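Local coordinates for Plm1 (Streptomyces sp. HK803, PDB 4HXY), which probably reduces a beta-keto group of the growing polyketide chain with NADPH, as the ketoreductase domain of the first phoslactomycin synthase module, at residues L319-S324 and A356-W361; L345-R350 and A404-V409. One frame throughout, in Å; residues are numbered along the deposited sequence.

Contact 1 (L319-S324 and A356-W361); sequences LFSSIS and AVSVAW. With NDP (NADPH dihydro-nicotinamide-adenine-dinucleotide phosphate), chain C.
The indole edge of W361 points into the face of F320 in an edge-to-face pair: NE1 stands over the centre of the phenyl ring, 3.3 Å above its plane, and the planes meet at 64°. The CD2 edge of F320 faces the ribose of NADPH, with O4D close to the ring plane. W361 CB lies 3.5 Å from NADPH C5N and the backbone S321 O 3.0 Å from NADPH C6N, so the ends of both strands form a wall beside the nicotinamide. Parallel backbone bonding sets this register. L319 N to V357 O, at 2.8 Å, is nearly straight (176°), whereas W361 N reaches S321 O at 3.2 Å from above the carbonyl plane. I323 N then bonds to W361 O, and S322 OG, anti to its backbone N (chi1 174°), accepts from S324 N at 2.9 Å, capping the turn into helix 324-327. On the sheet face opposite F320 and W361, S321 OG and S358 OG both bond to D343 of helix 333-351. These are neighbouring parallel strands of the Rossmann-fold core, flanked by strands 270-275 and 408-412, with helix 388-400 against F320, V359 and W361.

Contact 2 (L345-R350 and A404-V409); sequences LARRRR and AGDPVV
R350 starts with CG anti to its carbonyl carbon and bends at chi3 (-58°), which folds the guanidinium back beside its own helix and presents NH1 to D406. The aspartate carries its CG anti to the carbonyl carbon as well, and the two side chains pass in opposite directions. Their salt bridge runs from R350 NH1 to D406 OD1 at 3.0 Å, with an angle of 156° at the hydrogen. It is single rather than forked: R350 NH2 stays 3.9 Å from D406 OD2, and the two planar groups stand at 85° to each other. OD1 is met from above the carboxylate plane, while it lies near the edge of the guanidinium. A346 O, from the preceding helical turn, lies over one guanidinium face, toward its rim, and G405 N more distantly over the opposite face. This joins the C-terminal end of helix 333-351, a helix packed on the Rossmann sheet, to the segment entering strand 408-412. R350 NH1 also donates to A356 O, just ahead of strand 357-361, and D406 OD1 accepts from S358 N within it. A leucine in place of R350 would probably leave D406 without its charged mate and A356 O without this donor. Beside the bridge, A404 CB makes an apolar contact with R350 CD at 3.6 Å. A346 CB faces the oxygen end of the D406 carboxylate in van der Waals contact, 3.6 Å from OD2.

Strand 357-361 belongs to contact 1 and lies next to both segments of contact 2: it follows helix 333-351 in the chain and pairs with strand 408-412. Its pairing with 316-322 makes contact 1, and 404-409 runs along its other edge. The centres are 8 Å apart. Besides the bond of R350 to A356 O, the two meet where A360 N is hydrogen-bonded to P407 O at 2.9 Å, and S358 O packs on P407 CD at 3.5 Å. Contact 1 belongs to the cofactor pocket through F320, S321, S322 and W361, whereas the D406 side chain is about 13 Å from NADPH. Contact 2 thus has no direct part in binding, although its 408-412 strand backs V359 and W361.

Contact 1 (L319-S324 and A356-W361)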
# COMPACT_ATOMS: atom_id res chain seq x y z
N LEU A 319 -4.51 10.01 2.47
CA LEU A 319 -4.72 8.56 2.66
C LEU A 319 -3.87 8.01 3.81
O LEU A 319 -2.68 8.25 3.87
CB LEU A 319 -4.41 7.83 1.35
CG LEU A 319 -5.19 8.33 0.13
CD1 LEU A 319 -4.76 7.60 -1.15
CD2 LEU A 319 -6.68 8.21 0.32
N PHE A 320 -4.50 7.29 4.74
CA PHE A 320 -3.77 6.63 5.81
C PHE A 320 -3.40 5.22 5.39
O PHE A 320 -4.23 4.30 5.38
CB PHE A 320 -4.60 6.63 7.09
CG PHE A 320 -4.42 7.86 7.93
CD1 PHE A 320 -4.11 9.09 7.38
CD2 PHE A 320 -4.53 7.76 9.30
CE1 PHE A 320 -3.92 10.22 8.18
CE2 PHE A 320 -4.33 8.88 10.12
CZ PHE A 320 -4.05 10.11 9.56
N SER A 321 -2.14 5.08 4.99
CA SER A 321 -1.58 3.82 4.60
C SER A 321 -0.76 3.22 5.76
O SER A 321 -0.87 3.68 6.89
CB SER A 321 -0.75 4.02 3.32
OG SER A 321 -0.28 2.79 2.82
N SER A 322 0.05 2.22 5.47
CA SER A 322 0.75 1.45 6.49
C SER A 322 2.09 0.96 5.97
O SER A 322 2.21 0.68 4.77
CB SER A 322 -0.06 0.22 6.90
OG SER A 322 0.69 -0.60 7.80
N ILE A 323 3.05 0.82 6.89
CA ILE A 323 4.31 0.07 6.61
C ILE A 323 4.04 -1.32 6.02
O ILE A 323 4.86 -1.86 5.30
CB ILE A 323 5.19 -0.03 7.86
CG1 ILE A 323 4.40 -0.58 9.06
CG2 ILE A 323 5.79 1.35 8.16
CD1 ILE A 323 5.25 -0.99 10.25
N SER A 324 2.87 -1.88 6.29
CA SER A 324 2.52 -3.20 5.74
C SER A 324 2.60 -3.21 4.22
O SER A 324 3.05 -4.18 3.61
CB SER A 324 1.13 -3.63 6.19
OG SER A 324 0.86 -4.94 5.75
N ALA A 356 -2.67 15.16 -3.36
CA ALA A 356 -2.85 13.87 -2.67
C ALA A 356 -1.60 13.49 -1.94
O ALA A 356 -0.50 13.71 -2.43
CB ALA A 356 -3.23 12.76 -3.65
N VAL A 357 -1.75 12.94 -0.74
CA VAL A 357 -0.65 12.30 -0.04
C VAL A 357 -1.13 11.02 0.62
O VAL A 357 -2.23 10.97 1.18
CB VAL A 357 0.01 13.21 0.99
CG1 VAL A 357 -0.99 13.68 2.10
CG2 VAL A 357 1.30 12.52 1.56
N SER A 358 -0.28 9.99 0.54
CA SER A 358 -0.51 8.74 1.26
C SER A 358 0.60 8.59 2.27
O SER A 358 1.77 8.51 1.90
CB SER A 358 -0.51 7.56 0.31
OG SER A 358 -0.82 6.35 0.99
N VAL A 359 0.26 8.57 3.55
CA VAL A 359 1.29 8.40 4.58
C VAL A 359 1.26 6.95 5.02
O VAL A 359 0.23 6.47 5.51
CB VAL A 359 1.05 9.30 5.81
CG1 VAL A 359 2.14 9.09 6.85
CG2 VAL A 359 1.03 10.79 5.42
N ALA A 360 2.39 6.26 4.85
CA ALA A 360 2.52 4.85 5.25
C ALA A 360 3.00 4.84 6.71
O ALA A 360 4.18 4.94 7.00
CB ALA A 360 3.47 4.13 4.33
N TRP A 361 2.04 4.79 7.62
CA TRP A 361 2.32 4.81 9.04
C TRP A 361 2.84 3.48 9.61
O TRP A 361 2.33 2.38 9.31
CB TRP A 361 1.04 5.11 9.79
CG TRP A 361 0.41 6.41 9.46
CD1 TRP A 361 -0.76 6.61 8.79
CD2 TRP A 361 0.84 7.69 9.90
NE1 TRP A 361 -1.05 7.94 8.74
CE2 TRP A 361 -0.08 8.63 9.42
CE3 TRP A 361 1.94 8.13 10.61
CZ2 TRP A 361 0.07 10.00 9.65
CZ3 TRP A 361 2.08 9.47 10.87
CH2 TRP A 361 1.16 10.40 10.37
PA NDP C . -10.06 1.53 13.68
O1A NDP C . -10.18 2.11 15.05
O2A NDP C . -10.57 0.14 13.45
O5B NDP C . -10.76 2.50 12.63
C5B NDP C . -11.17 2.02 11.37
C4B NDP C . -12.43 2.74 10.98
O4B NDP C . -12.85 2.33 9.69
C3B NDP C . -13.59 2.45 11.90
O3B NDP C . -14.18 3.71 12.27
C2B NDP C . -14.56 1.63 11.07
O2B NDP C . -15.83 1.94 11.59
C1B NDP C . -14.25 2.19 9.68
N9A NDP C . -14.69 1.38 8.55
C8A NDP C . -14.34 0.08 8.25
N7A NDP C . -14.99 -0.29 7.12
C5A NDP C . -15.73 0.78 6.68
C6A NDP C . -16.56 0.98 5.59
N6A NDP C . -16.82 0.07 4.66
N1A NDP C . -17.18 2.21 5.47
C2A NDP C . -16.94 3.23 6.38
N3A NDP C . -16.12 3.04 7.47
C4A NDP C . -15.53 1.82 7.59
O3 NDP C . -8.52 1.52 13.19
PN NDP C . -7.43 2.66 13.36
O1N NDP C . -6.29 2.03 14.06
O2N NDP C . -7.96 3.94 13.87
O5D NDP C . -6.86 2.83 11.88
C5D NDP C . -7.48 3.67 10.94
C4D NDP C . -6.67 3.64 9.66
O4D NDP C . -5.29 3.85 9.94
C3D NDP C . -6.76 2.30 8.95
O3D NDP C . -7.00 2.51 7.60
C2D NDP C . -5.39 1.67 9.14
O2D NDP C . -5.04 0.79 8.09
C1D NDP C . -4.50 2.88 9.28
N1N NDP C . -3.31 2.60 10.09
C2N NDP C . -3.42 2.42 11.44
C3N NDP C . -2.34 2.00 12.22
C7N NDP C . -2.44 1.88 13.69
O7N NDP C . -1.25 1.67 14.36
N7N NDP C . -3.56 1.92 14.39
C4N NDP C . -0.96 2.06 11.61
C5N NDP C . -0.96 2.28 10.13
C6N NDP C . -2.11 2.56 9.44
P2B NDP C . -17.14 1.08 11.27
O1X NDP C . -18.21 1.68 12.16
O2X NDP C . -16.91 -0.40 11.57
O3X NDP C . -17.49 1.19 9.84

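Contact 2 (L345-R350 and A404-V409)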
# COMPACT_ATOMS: atom_id res chain seq x y z
N LEU A 345 -2.59 5.22 -5.67
CA LEU A 345 -3.67 6.15 -5.95
C LEU A 345 -3.20 7.59 -5.70
O LEU A 345 -3.51 8.47 -6.49
CB LEU A 345 -4.90 5.85 -5.10
CG LEU A 345 -6.05 6.82 -5.26
CD1 LEU A 345 -6.54 6.89 -6.70
CD2 LEU A 345 -7.15 6.41 -4.28
N ALA A 346 -2.44 7.83 -4.62
CA ALA A 346 -1.94 9.18 -4.40
C ALA A 346 -1.07 9.62 -5.57
O ALA A 346 -1.17 10.76 -6.02
CB ALA A 346 -1.20 9.30 -3.07
N ARG A 347 -0.19 8.73 -6.04
CA ARG A 347 0.66 9.06 -7.20
C ARG A 347 -0.20 9.37 -8.43
O ARG A 347 0.07 10.32 -9.17
CB ARG A 347 1.63 7.92 -7.51
CG ARG A 347 2.71 7.75 -6.49
CD ARG A 347 3.85 6.84 -6.94
NE ARG A 347 3.46 5.43 -6.97
CZ ARG A 347 3.22 4.71 -8.07
NH1 ARG A 347 3.36 5.24 -9.29
NH2 ARG A 347 2.87 3.43 -7.93
N ARG A 348 -1.22 8.56 -8.64
CA ARG A 348 -2.10 8.69 -9.80
C ARG A 348 -2.82 10.03 -9.77
O ARG A 348 -2.88 10.74 -10.79
CB ARG A 348 -3.11 7.54 -9.86
CG ARG A 348 -3.87 7.45 -11.16
CD ARG A 348 -4.91 6.37 -11.12
NE ARG A 348 -6.12 6.78 -10.41
CZ ARG A 348 -7.21 6.04 -10.27
NH1 ARG A 348 -7.26 4.81 -10.78
NH2 ARG A 348 -8.27 6.53 -9.64
N ARG A 349 -3.30 10.41 -8.60
CA ARG A 349 -4.05 11.65 -8.46
C ARG A 349 -3.15 12.86 -8.71
O ARG A 349 -3.54 13.82 -9.39
CB ARG A 349 -4.73 11.69 -7.07
CG ARG A 349 -5.59 12.90 -6.82
CD ARG A 349 -6.47 12.71 -5.56
NE ARG A 349 -7.24 13.92 -5.27
CZ ARG A 349 -8.50 14.13 -5.61
NH1 ARG A 349 -9.20 13.20 -6.22
NH2 ARG A 349 -9.06 15.30 -5.30
N ARG A 350 -1.92 12.82 -8.19
CA ARG A 350 -0.95 13.89 -8.46
C ARG A 350 -0.59 14.01 -9.94
O ARG A 350 -0.42 15.14 -10.44
CB ARG A 350 0.30 13.74 -7.62
CG ARG A 350 0.05 13.98 -6.15
CD ARG A 350 1.34 14.19 -5.36
NE ARG A 350 2.27 13.06 -5.47
CZ ARG A 350 2.29 12.00 -4.65
NH1 ARG A 350 1.44 11.90 -3.62
NH2 ARG A 350 3.17 11.03 -4.85
N ALA A 404 5.91 17.20 -3.31
CA ALA A 404 5.10 15.99 -3.35
C ALA A 404 5.96 14.78 -3.06
O ALA A 404 7.10 14.71 -3.49
CB ALA A 404 4.46 15.87 -4.73
N GLY A 405 5.39 13.82 -2.34
CA GLY A 405 6.07 12.59 -2.04
C GLY A 405 5.10 11.64 -1.40
O GLY A 405 3.98 12.00 -1.12
N ASP A 406 5.51 10.41 -1.15
CA ASP A 406 4.67 9.58 -0.31
C ASP A 406 5.63 9.08 0.78
O ASP A 406 6.46 8.23 0.56
CB ASP A 406 3.97 8.46 -1.04
CG ASP A 406 2.63 8.89 -1.69
OD1 ASP A 406 2.07 9.99 -1.41
OD2 ASP A 406 2.15 8.06 -2.49
N PRO A 407 5.46 9.63 1.95
CA PRO A 407 6.32 9.32 3.08
C PRO A 407 5.91 8.08 3.86
O PRO A 407 4.76 7.73 3.93
CB PRO A 407 6.15 10.55 3.96
CG PRO A 407 4.74 10.92 3.74
CD PRO A 407 4.51 10.70 2.29
N VAL A 408 6.93 7.45 4.43
CA VAL A 408 6.77 6.35 5.38
C VAL A 408 7.21 6.94 6.72
O VAL A 408 8.32 7.47 6.82
CB VAL A 408 7.68 5.16 5.00
CG1 VAL A 408 7.42 3.95 5.91
CG2 VAL A 408 7.47 4.76 3.54
N VAL A 409 6.34 6.88 7.73
CA VAL A 409 6.58 7.52 9.03
C VAL A 409 6.40 6.50 10.15
O VAL A 409 5.30 6.00 10.37
CB VAL A 409 5.63 8.71 9.24
CG1 VAL A 409 5.85 9.34 10.64
CG2 VAL A 409 5.81 9.75 8.11